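Local coordinates for protein 3,4-dihydroxy-2-butanone 4-phosphate synthase (Acinetobacter baumannii, PDB 6MNZ) that probably converts D-ribulose 5-phosphate to formate and 3,4-dihydroxy-2-butanone 4-phosphate in riboflavin biosynthesis, using magnesium or manganese, at residues E93-G98 / A105-A110; V250-F255 / Y324-V329; A318-Q323 / P348-A353. All blocks are in the same frame, centred on the assembly; numbering follows the deposited sequence.

Contact 1. Residues E93-G98 / A105-A110; sequences EGITTG and AHTIQA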
# COMPACT_ATOMS: atom_id res chain seq x y z
N GLU A 93 -2.29 33.51 16.90
CA GLU A 93 -2.76 34.88 16.71
C GLU A 93 -2.58 35.69 17.99
O GLU A 93 -3.50 36.36 18.47
CB GLU A 93 -4.21 34.90 16.25
CG GLU A 93 -4.49 34.02 15.04
CD GLU A 93 -4.63 32.55 15.40
OE1 GLU A 93 -4.20 32.17 16.51
OE2 GLU A 93 -5.24 31.80 14.62
N GLY A 94 -1.40 35.60 18.59
CA GLY A 94 -0.78 36.74 19.23
C GLY A 94 0.58 37.07 18.66
O GLY A 94 1.48 37.51 19.38
N ILE A 95 0.73 36.87 17.35
CA ILE A 95 2.03 36.79 16.71
C ILE A 95 2.16 37.95 15.74
O ILE A 95 1.17 38.42 15.16
CB ILE A 95 2.23 35.45 15.98
CG1 ILE A 95 1.35 35.39 14.73
CG2 ILE A 95 1.89 34.29 16.93
CD1 ILE A 95 1.37 34.05 14.03
N THR A 96 3.38 38.47 15.60
CA THR A 96 3.70 39.37 14.49
C THR A 96 4.32 38.63 13.32
O THR A 96 3.69 38.48 12.27
CB THR A 96 4.65 40.48 14.97
OG1 THR A 96 5.65 39.91 15.82
CG2 THR A 96 3.89 41.55 15.72
N THR A 97 5.50 38.06 13.52
CA THR A 97 6.17 37.25 12.52
C THR A 97 6.13 35.77 12.83
O THR A 97 6.12 34.95 11.91
CB THR A 97 7.63 37.69 12.36
OG1 THR A 97 8.39 37.25 13.49
CG2 THR A 97 7.72 39.21 12.23
N GLY A 98 6.17 35.40 14.11
CA GLY A 98 6.06 34.02 14.52
C GLY A 98 7.36 33.25 14.56
O GLY A 98 7.34 32.07 14.90
N ALA A 105 6.93 29.49 20.78
CA ALA A 105 6.37 28.92 22.00
C ALA A 105 4.88 29.25 22.12
O ALA A 105 4.04 28.36 22.27
CB ALA A 105 7.14 29.42 23.22
N HIS A 106 4.54 30.52 21.91
CA HIS A 106 3.14 30.93 21.99
C HIS A 106 2.29 30.20 20.96
O HIS A 106 1.17 29.77 21.27
CB HIS A 106 3.03 32.45 21.80
CG HIS A 106 1.62 32.95 21.76
ND1 HIS A 106 0.57 32.27 22.32
CD2 HIS A 106 1.10 34.08 21.22
CE1 HIS A 106 -0.56 32.90 22.02
NE2 HIS A 106 -0.26 34.01 21.38
N THR A 107 2.82 29.99 19.76
CA THR A 107 2.08 29.25 18.74
C THR A 107 1.79 27.83 19.21
O THR A 107 0.69 27.31 19.00
CB THR A 107 2.87 29.23 17.43
OG1 THR A 107 2.91 30.56 16.88
CG2 THR A 107 2.22 28.28 16.43
N ILE A 108 2.79 27.16 19.79
CA ILE A 108 2.60 25.79 20.26
C ILE A 108 1.48 25.74 21.29
O ILE A 108 0.59 24.88 21.22
CB ILE A 108 3.91 25.24 20.84
CG1 ILE A 108 4.94 25.05 19.72
CG2 ILE A 108 3.67 23.92 21.56
CD1 ILE A 108 6.38 25.12 20.19
N GLN A 109 1.48 26.68 22.24
CA GLN A 109 0.47 26.68 23.29
C GLN A 109 -0.93 26.69 22.70
O GLN A 109 -1.81 25.95 23.15
CB GLN A 109 0.67 27.88 24.21
CG GLN A 109 1.98 27.89 24.97
CD GLN A 109 2.25 26.58 25.71
OE1 GLN A 109 3.40 26.20 25.89
NE2 GLN A 109 1.20 26.00 26.29
N ALA A 110 -1.15 27.50 21.66
CA ALA A 110 -2.47 27.57 21.04
C ALA A 110 -2.87 26.22 20.47
O ALA A 110 -4.03 25.79 20.61
CB ALA A 110 -2.48 28.64 19.94
O HOH W 1 4.94 30.74 15.44
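His106 meets Gly94 because its CG stands trans to the backbone N (chi1 175°), which directs the imidazole toward the loop, at Gly94. For Thr107, chi1 of -68° sets OG1 on the far side from its carbonyl carbon, on the flank of the helix that faces Ile95. The imidazole carries most of the contact. His106 NE2 lies 3.4 Å from Gly94 N, at an oblique angle to the ring, while Gly94 CA sits in the ring plane at its edge, 3.8 Å from His106 CD2. The glycine thus lies against the NE2-CD2 side of the ring. The nearest backbones, at Gly94 and His106, have CA atoms 7.5 Å apart.

Beside this, Ile95 turns its CG2 branch to Thr107, with Ile95 CG2 3.9 Å from Thr107 OG1; the two side chains approach at a slant. Thr107 OG1 also has polar partners: it is hydrogen-bonded to the carbonyl of Glu103 one turn earlier, weakly to Ala92 N, and to a water, in a bond whose direction is left open. That water donates to Gly98 O at 2.8 Å, so a single molecule joins Thr107 to Gly98, late in the loop. The carboxylate of Glu103 adds a second tie, bonding to Thr96 OG1 and Gly98 N. The Thr107 side chain also touches Ile127 of strand 127-131. The whole is a surface loop folded back on the helix it leads into, here the connection from strand 90-91 to helix 101-112 in the DHBP synthase domain.

Contact 2. Residues V250-F255 / Y324-V329; sequences VRVHGF and YQTIGV. With SO4 (sulfate ion), chain D.
Apolar packing is what joins the two segments, and Val252 supplies all of it from the strand, its side chain directed at helix 320-336. One branch slides past the methyl of Thr326 in the opposite sense, Val252 CG1 to Thr326 CG2 3.6 Å. The other branch meets Ile327 nearly at right angles, with Val252 CG2 4.0 Å from Ile327 CD1. Ile327 reaches this point through its outer methyl, since chi2 of 69° bends CD1 back to the valine. The backbones are closest at Val252 and Ile327, CA to CA 7.2 Å.

This is helix-on-sheet packing in the GTP cyclohydrolase II-like domain: strand 248-253 runs between strands 290-292 and 342-344, parallel to both, and Val252 also touches Val291.

Polar groups lie to the side of that packing. Thr326 OG1 is hydrogen-bonded within its own helix, to His322 O, leaving the methyl for the valine. Arg251 binds a sulfate, probably from the crystallisation liquor. Sulfate O1 sits at the guanidinium edge in its plane, accepting from Arg251 NH2 at 3.1 Å (153°) and from Arg251 NH1 at 3.2 Å (146°). Bonds from NH1 to O2 and from NH2 to O3 are weak, and Ser347 OG also bonds the ion.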
# COMPACT_ATOMS: atom_id res chain seq x y z
N VAL A 250 7.36 -23.08 20.37
CA VAL A 250 6.91 -21.75 19.98
C VAL A 250 7.73 -21.29 18.78
O VAL A 250 8.94 -21.53 18.71
CB VAL A 250 7.04 -20.74 21.14
CG1 VAL A 250 6.68 -19.34 20.66
CG2 VAL A 250 6.14 -21.16 22.29
N ARG A 251 7.07 -20.60 17.85
CA ARG A 251 7.75 -19.77 16.87
C ARG A 251 6.95 -18.49 16.67
O ARG A 251 5.80 -18.54 16.24
CB ARG A 251 7.91 -20.50 15.53
CG ARG A 251 8.52 -19.64 14.44
CD ARG A 251 9.64 -20.37 13.72
NE ARG A 251 10.25 -19.55 12.68
CZ ARG A 251 11.37 -18.85 12.83
NH1 ARG A 251 12.09 -18.95 13.94
NH2 ARG A 251 11.83 -18.11 11.83
N VAL A 252 7.59 -17.35 16.94
CA VAL A 252 7.13 -16.07 16.41
C VAL A 252 7.65 -15.89 14.99
O VAL A 252 8.85 -16.05 14.73
CB VAL A 252 7.59 -14.92 17.32
CG1 VAL A 252 7.37 -13.58 16.63
CG2 VAL A 252 6.85 -14.98 18.65
N HIS A 253 6.76 -15.52 14.07
CA HIS A 253 6.98 -15.71 12.64
C HIS A 253 6.66 -14.41 11.91
O HIS A 253 5.52 -13.94 11.95
CB HIS A 253 6.12 -16.85 12.10
CG HIS A 253 6.67 -17.47 10.86
ND1 HIS A 253 7.95 -17.98 10.80
CD2 HIS A 253 6.23 -17.43 9.58
CE1 HIS A 253 8.24 -18.29 9.55
NE2 HIS A 253 7.18 -18.03 8.80
N GLY A 254 7.65 -13.86 11.22
CA GLY A 254 7.45 -12.81 10.23
C GLY A 254 7.77 -13.29 8.82
O GLY A 254 8.78 -13.96 8.61
N PHE A 255 6.93 -12.90 7.87
CA PHE A 255 7.06 -13.37 6.49
C PHE A 255 8.42 -12.98 5.92
O PHE A 255 9.04 -11.99 6.34
CB PHE A 255 5.95 -12.77 5.63
CG PHE A 255 5.89 -13.34 4.24
CD1 PHE A 255 5.89 -12.49 3.14
CD2 PHE A 255 5.63 -14.68 4.04
CE1 PHE A 255 5.74 -13.00 1.86
CE2 PHE A 255 5.52 -15.20 2.77
CZ PHE A 255 5.61 -14.36 1.68
N TYR A 324 11.61 -5.33 18.79
CA TYR A 324 10.84 -5.20 20.03
C TYR A 324 9.35 -5.06 19.75
O TYR A 324 8.53 -5.46 20.57
CB TYR A 324 11.33 -3.99 20.83
CG TYR A 324 12.78 -4.05 21.24
CD1 TYR A 324 13.50 -5.24 21.17
CD2 TYR A 324 13.38 -2.97 21.87
CE1 TYR A 324 14.81 -5.31 21.61
CE2 TYR A 324 14.67 -3.05 22.36
CZ TYR A 324 15.38 -4.21 22.22
OH TYR A 324 16.67 -4.28 22.68
N GLN A 325 8.99 -4.43 18.63
CA GLN A 325 7.62 -4.52 18.14
C GLN A 325 7.21 -5.97 17.94
O GLN A 325 6.15 -6.40 18.41
CB GLN A 325 7.48 -3.73 16.84
CG GLN A 325 7.56 -2.22 17.02
CD GLN A 325 7.73 -1.48 15.71
OE1 GLN A 325 7.82 -2.10 14.65
NE2 GLN A 325 7.70 -0.16 15.77
N THR A 326 8.04 -6.75 17.24
CA THR A 326 7.67 -8.12 16.91
C THR A 326 7.45 -8.94 18.18
O THR A 326 6.33 -9.36 18.47
CB THR A 326 8.76 -8.77 16.05
OG1 THR A 326 8.78 -8.15 14.76
CG2 THR A 326 8.51 -10.28 15.88
N ILE A 327 8.49 -9.05 19.01
CA ILE A 327 8.44 -9.99 20.12
C ILE A 327 7.55 -9.47 21.24
O ILE A 327 6.95 -10.27 21.97
CB ILE A 327 9.86 -10.29 20.62
CG1 ILE A 327 9.95 -11.73 21.14
CG2 ILE A 327 10.28 -9.30 21.71
CD1 ILE A 327 9.84 -12.79 20.05
N GLY A 328 7.29 -8.16 21.28
CA GLY A 328 6.31 -7.64 22.22
C GLY A 328 4.89 -8.04 21.87
O GLY A 328 4.11 -8.43 22.75
N VAL A 329 4.53 -7.96 20.59
CA VAL A 329 3.25 -8.50 20.15
C VAL A 329 3.22 -10.01 20.33
O VAL A 329 2.31 -10.56 20.96
CB VAL A 329 2.97 -8.10 18.68
CG1 VAL A 329 1.74 -8.84 18.14
CG2 VAL A 329 2.78 -6.60 18.57
S SO4 D . 15.28 -17.81 12.51
O1 SO4 D . 14.36 -16.84 13.09
O2 SO4 D . 15.27 -19.03 13.31
O3 SO4 D . 14.87 -18.11 11.14
O4 SO4 D . 16.63 -17.25 12.50

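Contact 3. Residues A318-Q323 / P348-A353; sequences AALSHQ and PLRFNA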
# COMPACT_ATOMS: atom_id res chain seq x y z
N ALA A 318 19.61 -4.77 11.86
CA ALA A 318 19.01 -4.58 13.18
C ALA A 318 17.51 -4.31 13.04
O ALA A 318 16.69 -5.22 13.19
CB ALA A 318 19.69 -3.44 13.91
N ALA A 319 17.16 -3.07 12.74
CA ALA A 319 15.80 -2.57 12.93
C ALA A 319 15.28 -2.95 14.31
O ALA A 319 14.34 -3.74 14.46
CB ALA A 319 14.87 -3.09 11.83
N LEU A 320 16.05 -2.55 15.32
CA LEU A 320 15.80 -3.01 16.69
C LEU A 320 14.40 -2.63 17.15
O LEU A 320 13.78 -3.37 17.92
CB LEU A 320 16.85 -2.43 17.63
CG LEU A 320 17.10 -3.15 18.96
CD1 LEU A 320 17.39 -4.62 18.75
CD2 LEU A 320 18.25 -2.47 19.69
N SER A 321 13.90 -1.47 16.70
CA SER A 321 12.50 -1.13 16.94
C SER A 321 11.58 -2.22 16.42
O SER A 321 10.69 -2.69 17.13
CB SER A 321 12.18 0.21 16.29
OG SER A 321 12.89 1.26 16.93
N HIS A 322 11.76 -2.61 15.15
CA HIS A 322 10.90 -3.63 14.56
C HIS A 322 11.03 -4.97 15.27
O HIS A 322 10.09 -5.78 15.21
CB HIS A 322 11.23 -3.80 13.08
CG HIS A 322 10.35 -4.77 12.37
ND1 HIS A 322 10.57 -6.13 12.38
CD2 HIS A 322 9.19 -4.59 11.69
CE1 HIS A 322 9.65 -6.73 11.65
NE2 HIS A 322 8.78 -5.82 11.25
N GLN A 323 12.14 -5.22 15.97
CA GLN A 323 12.28 -6.45 16.73
C GLN A 323 11.46 -6.40 18.01
O GLN A 323 10.67 -7.31 18.29
CB GLN A 323 13.76 -6.70 17.05
CG GLN A 323 14.61 -7.05 15.84
CD GLN A 323 16.06 -7.32 16.21
OE1 GLN A 323 16.42 -7.30 17.38
NE2 GLN A 323 16.88 -7.60 15.20
N PRO A 348 18.89 -17.65 18.27
CA PRO A 348 18.87 -16.89 19.52
C PRO A 348 18.61 -15.41 19.29
O PRO A 348 19.03 -14.83 18.28
CB PRO A 348 20.28 -17.12 20.10
CG PRO A 348 21.09 -17.69 18.97
CD PRO A 348 20.12 -18.45 18.13
N LEU A 349 17.93 -14.80 20.25
CA LEU A 349 17.43 -13.44 20.11
C LEU A 349 18.46 -12.46 20.66
O LEU A 349 19.56 -12.84 21.06
CB LEU A 349 16.07 -13.30 20.80
CG LEU A 349 15.04 -14.39 20.49
CD1 LEU A 349 13.84 -14.27 21.41
CD2 LEU A 349 14.61 -14.33 19.03
N ARG A 350 18.09 -11.18 20.72
CA ARG A 350 18.84 -10.23 21.53
C ARG A 350 18.84 -10.67 22.99
O ARG A 350 17.89 -11.29 23.48
CB ARG A 350 18.24 -8.83 21.41
CG ARG A 350 18.40 -8.21 20.03
CD ARG A 350 19.77 -7.56 19.86
NE ARG A 350 20.06 -7.23 18.47
CZ ARG A 350 20.51 -8.10 17.57
NH1 ARG A 350 20.74 -9.37 17.91
NH2 ARG A 350 20.76 -7.70 16.33
N PHE A 351 19.92 -10.35 23.69
CA PHE A 351 19.97 -10.58 25.13
C PHE A 351 18.90 -9.76 25.84
O PHE A 351 18.59 -8.64 25.43
CB PHE A 351 21.35 -10.24 25.68
CG PHE A 351 21.58 -10.71 27.08
CD1 PHE A 351 21.84 -12.04 27.34
CD2 PHE A 351 21.40 -9.85 28.15
CE1 PHE A 351 21.91 -12.51 28.63
CE2 PHE A 351 21.53 -10.29 29.44
CZ PHE A 351 21.72 -11.64 29.69
N ASN A 352 18.29 -10.36 26.85
CA ASN A 352 17.18 -9.75 27.58
C ASN A 352 16.05 -9.34 26.65
O ASN A 352 15.27 -8.44 26.95
CB ASN A 352 17.65 -8.53 28.39
CG ASN A 352 18.25 -8.92 29.73
OD1 ASN A 352 18.56 -10.09 29.97
ND2 ASN A 352 18.35 -7.95 30.63
N ALA A 353 15.93 -10.02 25.51
CA ALA A 353 14.93 -9.63 24.52
C ALA A 353 13.53 -9.64 25.12
O ALA A 353 12.67 -8.87 24.69
CB ALA A 353 15.01 -10.54 23.30
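Van der Waals contact comes first, between Leu320 and the shaft of Arg350. One methyl, Leu320 CD1, lies 3.7 Å from Arg350 NE and 3.9 Å from Arg350 CD, the two side chains meeting at a slant. The arginine comes within range by turning at the CB-CG bond (chi2 -83°), then running on toward the first turn of helix 320-336. The methyl approaches the guanidinium obliquely.

The amide of Gln323 makes the second contact, its oxygen lying against the arginine chain and over one face of the guanidinium. The glutamine is extended beyond CG and crosses the arginine at about a right angle. Gln323 OE1 is 3.4 Å from Arg350 CG and 3.8 Å from Arg350 NE, with the amide and guanidinium planes turned 66° apart. The oxygen therefore rests above the planar group, and the N-H bonds of Arg350 do not point at it.

Backbone bonds order each segment separately. Ala319 occupies the N-cap of the helix, and Ala319 O accepts from Gln323 N at 3.1 Å; Asp26 and Asp24 of the same chain accept from Ala319 N and Ser321 N. Across from it, Arg350 opens a type II beta turn ending at Ala353.

Chemically, Arg350 is lined along its chain by Leu320 CD1 and Gln323 OE1. Any attraction from that oxygen would be modest, and probably partly offset by Gln323 NE2, 4.0 Å from Arg350 NH2.

Contacts 2 and 3 are neighbours, their centres about 10 Å apart, because they use successive turns of helix 320-336. Residues 318-323 and 324-329 follow one another directly, and Ile327 CG2 reaches Ala353 O at 3.8 Å, so the helix meets both strand 248-253 and the loop 348-353. Contact 1 stands apart in the DHBP synthase part, across the chain's centre, with nearest atoms about 25 Å from either. The predicted D-ribulose 5-phosphate site lies near the start of this helix, and contact 1 lies away from it: the side chain of Leu320 is about 9 Å from those of Arg27 and Ala141, and the side chain of Thr326 about 11 Å from that of Ala141.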